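Local coordinates for RavO (Legionella pneumophila subsp. pneumophila, PDB 6DM4), which binds phosphotyrosine peptides through its SH2 domain, the part described here, which holds a phosphopeptide of human Shc1, at residues A[20-25]-A[29-34]; A[40-45]-A[68-73]; A[74-77]-A[81-84]. One frame throughout, in Å; residues are numbered along the deposited sequence. Where two conformers were deposited one is given.

In the fold
All three contacts are built around one antiparallel sheet. Contact 1 is partly buried and peripheral, its centre about 14 Å from that of the chain, and joins a loop to helix 25-34 by apolar packing and a helical backbone bond. Contact 2, its centre about 4 Å from the chain's, is polar although buried: arginines and serines of strand 40-43, the turn after it and strand 67-76 gather round the peptide's phosphotyrosine. Contact 3, also buried, its centre about 10 Å out, pairs the far part of strand 67-76 with strand 81-84 through main-chain bonds. Contacts 1 and 2 touch, Tyr31 on Ile40; contacts 2 and 3 share strand 67-76; 1 and 3 do not touch.

Contact 1 (A[20-25]-A[29-34]); sequences ENIRTG and KQYFSK. With SO4 (sulfate ion), chain I.
Ile22 and Tyr31 form a small apolar contact between the loop that follows helix 4-13 and one side of helix 25-34, and the first turn of that helix, Gly25 to Lys29, closes the same junction. The touching part of Ile22 is its end methyl: CD1 lies 3.6 Å from CD1 of Tyr31 and 3.7 Å from CB of Tyr31, which places it by the root of the ring. It approaches obliquely, and the two side chains cross at about a right angle. Tyr31 holds CG opposite its own backbone N (chi1 177°), which sends the ring out roughly square to the helix axis, its root passing CD1 of Ile22 while the hydroxyl runs on past it.

Where the loop becomes helix, Lys29 N donates to Gly25 O over 3.0 Å with an N-H...O angle of 171°, a nearly straight i to i+4 bond. The same carbonyl oxygen lies 3.3 Å from CG of Lys29, whose aliphatic chain then runs on extended. Thr24 is the N-cap, its OG1 supplying an acceptor to Glu27 N, a first-turn amide, while the carboxylate of Glu27 reaches back to Arg23 N, ahead of the N-cap. By its place, helix 25-34 is consistent with the first helix of the canonical SH2 core, helix 4-13 preceding it, and flanks the sheet just before the strand carrying the phosphotyrosine-binding arginine. Ile22 and Tyr31 both reach that strand at Ile40.

At its outer end Tyr31 meets a sulfate, probably from the crystallisation liquor. Sulfate O3 stands at the ring edge, 3.2 Å from CZ of Tyr31, but the modelled separation of 2.3 Å from Tyr31 OH is too short to be trusted as a bond length. Ser35 OG offers the hydroxyl a further, weak partner.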
loop_
_atom_site.group_PDB
_atom_site.type_symbol
_atom_site.label_atom_id
_atom_site.label_comp_id
_atom_site.label_asym_id
_atom_site.label_seq_id
_atom_site.Cartn_x
_atom_site.Cartn_y
_atom_site.Cartn_z
ATOM N N GLU A 20 2.932 8.139 3.956
ATOM C CA GLU A 20 1.995 8.509 2.901
ATOM C C GLU A 20 1.757 10.012 2.814
ATOM O O GLU A 20 1.304 10.491 1.770
ATOM C CB GLU A 20 0.654 7.791 3.092
ATOM C CG GLU A 20 -0.103 8.175 4.349
ATOM C CD GLU A 20 0.202 7.258 5.516
ATOM O OE1 GLU A 20 1.324 6.708 5.565
ATOM O OE2 GLU A 20 -0.686 7.079 6.378
ATOM N N ASN A 21 2.040 10.767 3.871
ATOM C CA ASN A 21 1.772 12.197 3.869
ATOM C C ASN A 21 3.008 13.031 3.555
ATOM O O ASN A 21 2.970 14.258 3.705
ATOM C CB ASN A 21 1.172 12.624 5.210
ATOM C CG ASN A 21 -0.182 11.981 5.471
ATOM O OD1 ASN A 21 -0.415 11.413 6.541
ATOM N ND2 ASN A 21 -1.082 12.072 4.496
ATOM N N ILE A 22 4.094 12.401 3.113
ATOM C CA ILE A 22 5.329 13.099 2.771
ATOM C C ILE A 22 5.510 12.988 1.266
ATOM O O ILE A 22 5.837 11.914 0.745
ATOM C CB ILE A 22 6.538 12.530 3.522
ATOM C CG1 ILE A 22 6.363 12.717 5.029
ATOM C CG2 ILE A 22 7.818 13.208 3.062
ATOM C CD1 ILE A 22 7.559 12.272 5.832
ATOM N N ARG A 23 5.294 14.088 0.553
ATOM C CA ARG A 23 5.400 14.055 -0.902
ATOM C C ARG A 23 6.417 15.008 -1.527
ATOM O O ARG A 23 7.124 14.629 -2.461
ATOM C CB ARG A 23 4.024 14.286 -1.535
ATOM C CG ARG A 23 2.964 13.287 -1.098
ATOM C CD ARG A 23 3.193 11.925 -1.734
ATOM N NE ARG A 23 1.997 11.430 -2.410
ATOM C CZ ARG A 23 1.458 11.996 -3.485
ATOM N NH1 ARG A 23 2.009 13.079 -4.013
ATOM N NH2 ARG A 23 0.369 11.477 -4.034
ATOM N N THR A 24 6.498 16.238 -1.029
ATOM C CA THR A 24 7.418 17.192 -1.619
ATOM C C THR A 24 8.795 17.094 -0.971
ATOM O O THR A 24 8.965 16.524 0.110
ATOM C CB THR A 24 6.878 18.611 -1.462
ATOM O OG1 THR A 24 6.858 18.954 -0.070
ATOM C CG2 THR A 24 5.463 18.702 -2.030
ATOM N N GLY A 25 9.790 17.666 -1.655
ATOM C CA GLY A 25 11.115 17.768 -1.068
ATOM C C GLY A 25 11.129 18.589 0.205
ATOM O O GLY A 25 11.877 18.284 1.140
ATOM N N LYS A 29 12.527 17.363 3.953
ATOM C CA LYS A 29 13.433 18.126 4.806
ATOM C C LYS A 29 12.811 18.406 6.166
ATOM O O LYS A 29 13.477 18.281 7.201
ATOM C CB LYS A 29 13.818 19.448 4.138
ATOM C CG LYS A 29 14.557 19.312 2.824
ATOM C CD LYS A 29 14.901 20.693 2.286
ATOM C CE LYS A 29 15.411 20.647 0.859
ATOM N NZ LYS A 29 15.578 22.028 0.312
ATOM N N GLN A 30 11.540 18.803 6.181
ATOM C CA GLN A 30 10.864 19.067 7.446
ATOM C C GLN A 30 10.795 17.813 8.308
ATOM O O GLN A 30 10.956 17.884 9.531
ATOM C CB GLN A 30 9.464 19.624 7.182
ATOM C CG GLN A 30 8.702 20.021 8.445
ATOM C CD GLN A 30 9.376 21.129 9.238
ATOM O OE1 GLN A 30 9.972 22.049 8.673
ATOM N NE2 GLN A 30 9.277 21.045 10.558
ATOM N N TYR A 31 10.573 16.650 7.689
ATOM C CA TYR A 31 10.484 15.412 8.459
ATOM C C TYR A 31 11.788 15.128 9.202
ATOM O O TYR A 31 11.788 14.881 10.412
ATOM C CB TYR A 31 10.121 14.237 7.546
ATOM C CG TYR A 31 10.098 12.936 8.310
ATOM C CD1 TYR A 31 9.011 12.600 9.109
ATOM C CD2 TYR A 31 11.180 12.069 8.280
ATOM C CE1 TYR A 31 8.994 11.427 9.834
ATOM C CE2 TYR A 31 11.172 10.904 9.007
ATOM C CZ TYR A 31 10.077 10.586 9.780
ATOM O OH TYR A 31 10.068 9.420 10.506
ATOM N N PHE A 32 12.915 15.170 8.492
ATOM C CA PHE A 32 14.192 14.838 9.108
ATOM C C PHE A 32 14.725 15.934 10.011
ATOM O O PHE A 32 15.750 15.720 10.669
ATOM C CB PHE A 32 15.198 14.495 8.013
ATOM C CG PHE A 32 14.998 13.117 7.454
ATOM C CD1 PHE A 32 14.635 12.933 6.131
ATOM C CD2 PHE A 32 15.167 12.002 8.261
ATOM C CE1 PHE A 32 14.439 11.644 5.615
ATOM C CE2 PHE A 32 14.981 10.706 7.748
ATOM C CZ PHE A 32 14.612 10.537 6.427
ATOM N N SER A 33 14.059 17.087 10.070
ATOM C CA SER A 33 14.458 18.114 11.023
ATOM C C SER A 33 14.293 17.630 12.457
ATOM O O SER A 33 15.081 18.006 13.331
ATOM C CB SER A 33 13.641 19.384 10.788
ATOM O OG SER A 33 13.912 20.353 11.780
ATOM N N LYS A 34 13.286 16.796 12.715
ATOM C CA LYS A 34 12.987 16.288 14.048
ATOM C C LYS A 34 13.154 14.782 14.185
ATOM O O LYS A 34 13.440 14.299 15.284
ATOM C CB LYS A 34 11.546 16.646 14.450
ATOM C CG LYS A 34 11.175 18.111 14.275
ATOM C CD LYS A 34 11.800 18.972 15.355
ATOM C CE LYS A 34 11.459 20.439 15.151
ATOM N NZ LYS A 34 12.359 21.322 15.938
HETATM S S SO4 I . 7.739 9.452 13.231
HETATM O O1 SO4 I . 6.911 10.416 12.512
HETATM O O2 SO4 I . 7.890 9.880 14.618
HETATM O O3 SO4 I . 9.055 9.374 12.605
HETATM O O4 SO4 I . 7.103 8.137 13.191
#

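Contact 2 (A[40-45]-A[68-73]); sequences ILRWSS and IHSIRY
Arg42 sets CG between its backbone N and carbonyl carbon (chi1 53°) and then runs extended from CG to NE, a shape that sends the guanidinium past the intervening strand 55-64 to Ser70 on strand 67-76. There NH2 of Arg42 donates to OG of Ser70 at 3.1 Å, the N-H...O angle being 154°. The acceptor lies at the guanidinium edge, almost in its plane. Arg72 arrives from the other strand: its chain is extended at first and bends at chi3 (-65°), which turns the guanidinium towards Ser44 and Ser45.

Ser61 of strand 55-64 orders the first of these groups, since its OG bonds both to NE of Arg42 and to OG of Ser70. With two of its nitrogens tied to this serine pair, the Arg42 guanidinium has little freedom to rotate. This is the phosphotyrosine pocket of the SH2 fold, and the place of Arg42 on the strand and its bond to the phosphotyrosine are consistent with the arginine of the FLVR motif. The modified side chain of the bound peptide, its phosphotyrosine, receives hydrogen bonds from Arg42 NH2, Arg72 NH2, Ser44 OG and Ser45 OG.

Arg72 and the two serines of the turn after strand 40-43 lie near each other without a direct bond. Ser44 OG stands obliquely 3.6 Å from NE of Arg72, and Ser45 OG is 3.8 Å from NH2 of Arg72, so the shared peptide side chain is what connects them. Ser44 OG also caps Ala46 N at the turn into helix 46-49. Two arginines beside the phosphotyrosine would be expected to stabilise its negative charge, while the backbone of Ser70 bonds the peptide and Ile71 packs on one of its apolar side chains.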
loop_
_atom_site.group_PDB
_atom_site.type_symbol
_atom_site.label_atom_id
_atom_site.label_comp_id
_atom_site.label_asym_id
_atom_site.label_seq_id
_atom_site.Cartn_x
_atom_site.Cartn_y
_atom_site.Cartn_z
ATOM N N ILE A 40 13.072 6.749 5.402
ATOM C CA ILE A 40 11.654 6.648 5.087
ATOM C C ILE A 40 11.487 6.149 3.662
ATOM O O ILE A 40 12.385 6.253 2.824
ATOM C CB ILE A 40 10.911 7.983 5.262
ATOM C CG1 ILE A 40 11.468 9.048 4.305
ATOM C CG2 ILE A 40 10.979 8.407 6.702
ATOM C CD1 ILE A 40 10.693 10.369 4.319
ATOM N N LEU A 41 10.307 5.608 3.400
ATOM C CA LEU A 41 9.826 5.343 2.056
ATOM C C LEU A 41 8.658 6.276 1.766
ATOM O O LEU A 41 7.937 6.697 2.679
ATOM C CB LEU A 41 9.393 3.885 1.901
ATOM C CG LEU A 41 10.511 2.865 2.117
ATOM C CD1 LEU A 41 9.959 1.464 2.151
ATOM C CD2 LEU A 41 11.542 2.995 1.018
ATOM N N ARG A 42 8.484 6.616 0.494
ATOM C CA ARG A 42 7.485 7.616 0.148
ATOM C C ARG A 42 7.079 7.429 -1.298
ATOM O O ARG A 42 7.769 6.768 -2.080
ATOM C CB ARG A 42 8.009 9.043 0.365
ATOM C CG ARG A 42 9.331 9.314 -0.329
ATOM C CD ARG A 42 9.838 10.711 -0.040
ATOM N NE ARG A 42 11.136 10.966 -0.656
ATOM C CZ ARG A 42 11.304 11.254 -1.941
ATOM N NH1 ARG A 42 10.251 11.326 -2.746
ATOM N NH2 ARG A 42 12.522 11.483 -2.423
ATOM N N TRP A 43 5.951 8.039 -1.646
ATOM C CA TRP A 43 5.473 8.016 -3.021
ATOM C C TRP A 43 6.372 8.899 -3.888
ATOM O O TRP A 43 6.509 10.096 -3.631
ATOM C CB TRP A 43 4.020 8.481 -3.053
ATOM C CG TRP A 43 3.288 8.314 -4.356
ATOM C CD1 TRP A 43 3.021 9.293 -5.267
ATOM C CD2 TRP A 43 2.686 7.115 -4.869
ATOM N NE1 TRP A 43 2.306 8.781 -6.317
ATOM C CE2 TRP A 43 2.092 7.445 -6.103
ATOM C CE3 TRP A 43 2.605 5.793 -4.415
ATOM C CZ2 TRP A 43 1.422 6.504 -6.886
ATOM C CZ3 TRP A 43 1.940 4.860 -5.194
ATOM C CH2 TRP A 43 1.358 5.220 -6.415
ATOM N N SER A 44 6.999 8.300 -4.897
ATOM C CA SER A 44 8.010 8.978 -5.699
ATOM C C SER A 44 7.393 9.987 -6.658
ATOM O O SER A 44 6.279 9.802 -7.158
ATOM C CB SER A 44 8.828 7.954 -6.493
ATOM O OG SER A 44 9.572 8.570 -7.533
ATOM N N SER A 45 8.156 11.049 -6.939
ATOM C CA SER A 45 7.735 12.058 -7.902
ATOM C C SER A 45 7.570 11.493 -9.307
ATOM O O SER A 45 6.833 12.071 -10.115
ATOM C CB SER A 45 8.748 13.204 -7.935
ATOM O OG SER A 45 9.913 12.831 -8.655
ATOM N N ILE A 68 20.123 15.417 3.005
ATOM C CA ILE A 68 19.204 14.327 2.708
ATOM C C ILE A 68 19.602 13.700 1.385
ATOM O O ILE A 68 19.972 14.399 0.431
ATOM C CB ILE A 68 17.752 14.833 2.688
ATOM C CG1 ILE A 68 17.330 15.223 4.102
ATOM C CG2 ILE A 68 16.806 13.777 2.142
ATOM C CD1 ILE A 68 16.491 16.446 4.145
ATOM N N HIS A 69 19.567 12.373 1.349
ATOM C CA HIS A 69 19.801 11.586 0.148
ATOM C C HIS A 69 18.573 10.736 -0.138
ATOM O O HIS A 69 17.854 10.320 0.778
ATOM C CB HIS A 69 21.037 10.690 0.301
ATOM C CG HIS A 69 22.281 11.442 0.659
ATOM N ND1 HIS A 69 23.227 11.801 -0.274
ATOM C CD2 HIS A 69 22.726 11.914 1.847
ATOM C CE1 HIS A 69 24.207 12.459 0.322
ATOM N NE2 HIS A 69 23.925 12.541 1.611
ATOM N N SER A 70 18.328 10.480 -1.418
ATOM C CA SER A 70 17.187 9.681 -1.821
ATOM C C SER A 70 17.618 8.616 -2.821
ATOM O O SER A 70 18.649 8.737 -3.486
ATOM C CB SER A 70 16.072 10.561 -2.411
ATOM O OG SER A 70 15.438 11.330 -1.401
ATOM N N ILE A 71 16.831 7.546 -2.884
ATOM C CA ILE A 71 17.009 6.463 -3.846
ATOM C C ILE A 71 15.646 6.179 -4.455
ATOM O O ILE A 71 14.652 6.080 -3.730
ATOM C CB ILE A 71 17.568 5.187 -3.188
ATOM C CG1 ILE A 71 18.827 5.481 -2.378
ATOM C CG2 ILE A 71 17.845 4.112 -4.243
ATOM C CD1 ILE A 71 19.216 4.334 -1.467
ATOM N N ARG A 72 15.587 6.047 -5.776
ATOM C CA ARG A 72 14.323 5.761 -6.442
ATOM C C ARG A 72 14.237 4.282 -6.796
ATOM O O ARG A 72 15.182 3.717 -7.357
ATOM C CB ARG A 72 14.146 6.614 -7.698
ATOM C CG ARG A 72 12.778 6.423 -8.339
ATOM C CD ARG A 72 12.638 7.223 -9.610
ATOM N NE ARG A 72 12.696 8.657 -9.350
ATOM C CZ ARG A 72 12.884 9.571 -10.294
ATOM N NH1 ARG A 72 13.033 9.192 -11.557
ATOM N NH2 ARG A 72 12.926 10.863 -9.980
ATOM N N TYR A 73 13.101 3.665 -6.468
ATOM C CA TYR A 73 12.832 2.270 -6.783
ATOM C C TYR A 73 11.597 2.167 -7.667
ATOM O O TYR A 73 10.732 3.047 -7.660
ATOM C CB TYR A 73 12.623 1.436 -5.509
ATOM C CG TYR A 73 13.839 1.409 -4.619
ATOM C CD1 TYR A 73 14.911 0.568 -4.895
ATOM C CD2 TYR A 73 13.921 2.232 -3.509
ATOM C CE1 TYR A 73 16.025 0.548 -4.084
ATOM C CE2 TYR A 73 15.030 2.224 -2.695
ATOM C CZ TYR A 73 16.079 1.389 -2.985
ATOM O OH TYR A 73 17.183 1.389 -2.164
#

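Contact 3 (A[74-77]-A[81-84]); sequences GINK and LFSI
The Phe82 ring meets segment 74-77 along its edge: Gly74 O lies in the ring plane, 3.6 Å from CD1 of Phe82, and further round the rim CE1 of Phe82 comes 3.3 Å from ND2 of Asn76. The amide of Asn76 is turned 58° from the ring, neither stacked nor perpendicular. Tyr55 of the adjacent strand 55-64 meets this ring edge-to-face.

Behind these side chains Gly74 and Phe82 form an antiparallel hydrogen-bonded pair. Gly74 N gives its hydrogen to Phe82 O at 2.8 Å (160°), and Phe82 N returns a more bent bond to Gly74 O at 2.9 Å (133°). Gly74 O also takes a CA-H...O contact from CA of Leu81, at 3.5 Å. Ile84 brings its CD1 methyl to 3.5 Å from Gly74 N, packing directly against backbone that bears no side chain.

The next pair, Ile75 with Leu81, is non-hydrogen-bonded and points to the other face of the sheet. CG1 of Ile75 there lies 4.1 Å from CD1 of Leu81, and Ile75 packs on helix 4-13. Strands 67-76 and 81-84 thus make a beta hairpin, whose connection is held by Asn76 OD1 accepting from Glu80 N. Because the hydrogen bonds between the segments are all main chain, the pairing does not depend on any polar side chain; the side chains add packing on both faces.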
loop_
_atom_site.group_PDB
_atom_site.type_symbol
_atom_site.label_atom_id
_atom_site.label_comp_id
_atom_site.label_asym_id
_atom_site.label_seq_id
_atom_site.Cartn_x
_atom_site.Cartn_y
_atom_site.Cartn_z
ATOM N N GLY A 74 11.520 1.078 -8.420
ATOM C CA GLY A 74 10.377 0.830 -9.279
ATOM C C GLY A 74 9.927 -0.611 -9.172
ATOM O O GLY A 74 10.736 -1.522 -8.991
ATOM N N ILE A 75 8.614 -0.804 -9.286
ATOM C CA ILE A 75 7.992 -2.125 -9.305
ATOM C C ILE A 75 7.252 -2.275 -10.625
ATOM O O ILE A 75 6.400 -1.443 -10.956
ATOM C CB ILE A 75 7.021 -2.320 -8.123
ATOM C CG1 ILE A 75 7.674 -1.920 -6.801
ATOM C CG2 ILE A 75 6.519 -3.765 -8.071
ATOM C CD1 ILE A 75 6.664 -1.685 -5.683
ATOM N N ASN A 76 7.556 -3.335 -11.372
ATOM C CA ASN A 76 6.893 -3.520 -12.652
ATOM C C ASN A 76 5.591 -4.302 -12.463
ATOM O O ASN A 76 5.251 -4.725 -11.358
ATOM C CB ASN A 76 7.837 -4.172 -13.674
ATOM C CG ASN A 76 8.161 -5.644 -13.381
ATOM O OD1 ASN A 76 7.471 -6.337 -12.633
ATOM N ND2 ASN A 76 9.222 -6.127 -14.015
ATOM N N LYS A 77 4.861 -4.504 -13.568
ATOM C CA LYS A 77 3.527 -5.100 -13.499
ATOM C C LYS A 77 3.552 -6.510 -12.920
ATOM O O LYS A 77 2.568 -6.947 -12.312
ATOM C CB LYS A 77 2.882 -5.127 -14.886
ATOM C CG LYS A 77 2.767 -3.773 -15.568
ATOM C CD LYS A 77 1.653 -2.935 -14.967
ATOM C CE LYS A 77 2.103 -1.499 -14.745
ATOM N NZ LYS A 77 0.954 -0.550 -14.740
ATOM N N LEU A 81 11.268 -5.867 -8.576
ATOM C CA LEU A 81 11.816 -4.652 -7.986
ATOM C C LEU A 81 13.070 -4.208 -8.730
ATOM O O LEU A 81 13.847 -5.031 -9.225
ATOM C CB LEU A 81 12.139 -4.867 -6.504
ATOM C CG LEU A 81 12.607 -3.662 -5.683
ATOM C CD1 LEU A 81 11.561 -2.549 -5.674
ATOM C CD2 LEU A 81 12.955 -4.090 -4.263
ATOM N N PHE A 82 13.251 -2.891 -8.815
ATOM C CA PHE A 82 14.382 -2.299 -9.518
ATOM C C PHE A 82 14.811 -1.027 -8.805
ATOM O O PHE A 82 13.970 -0.279 -8.301
ATOM C CB PHE A 82 14.039 -1.953 -10.975
ATOM C CG PHE A 82 13.512 -3.112 -11.776
ATOM C CD1 PHE A 82 12.176 -3.473 -11.706
ATOM C CD2 PHE A 82 14.351 -3.829 -12.608
ATOM C CE1 PHE A 82 11.689 -4.539 -12.445
ATOM C CE2 PHE A 82 13.871 -4.900 -13.351
ATOM C CZ PHE A 82 12.540 -5.254 -13.270
ATOM N N SER A 83 16.118 -0.786 -8.768
ATOM C CA SER A 83 16.643 0.530 -8.438
ATOM C C SER A 83 16.758 1.326 -9.730
ATOM O O SER A 83 17.067 0.769 -10.787
ATOM C CB SER A 83 18.004 0.425 -7.749
ATOM O OG SER A 83 19.000 0.004 -8.662
ATOM N N ILE A 84 16.496 2.627 -9.653
ATOM C CA ILE A 84 16.340 3.433 -10.857
ATOM C C ILE A 84 17.278 4.629 -10.791
ATOM O O ILE A 84 17.222 5.417 -9.842
ATOM C CB ILE A 84 14.884 3.877 -11.057
ATOM C CG1 ILE A 84 14.045 2.653 -11.440
ATOM C CG2 ILE A 84 14.800 4.944 -12.139
ATOM C CD1 ILE A 84 12.575 2.834 -11.268
#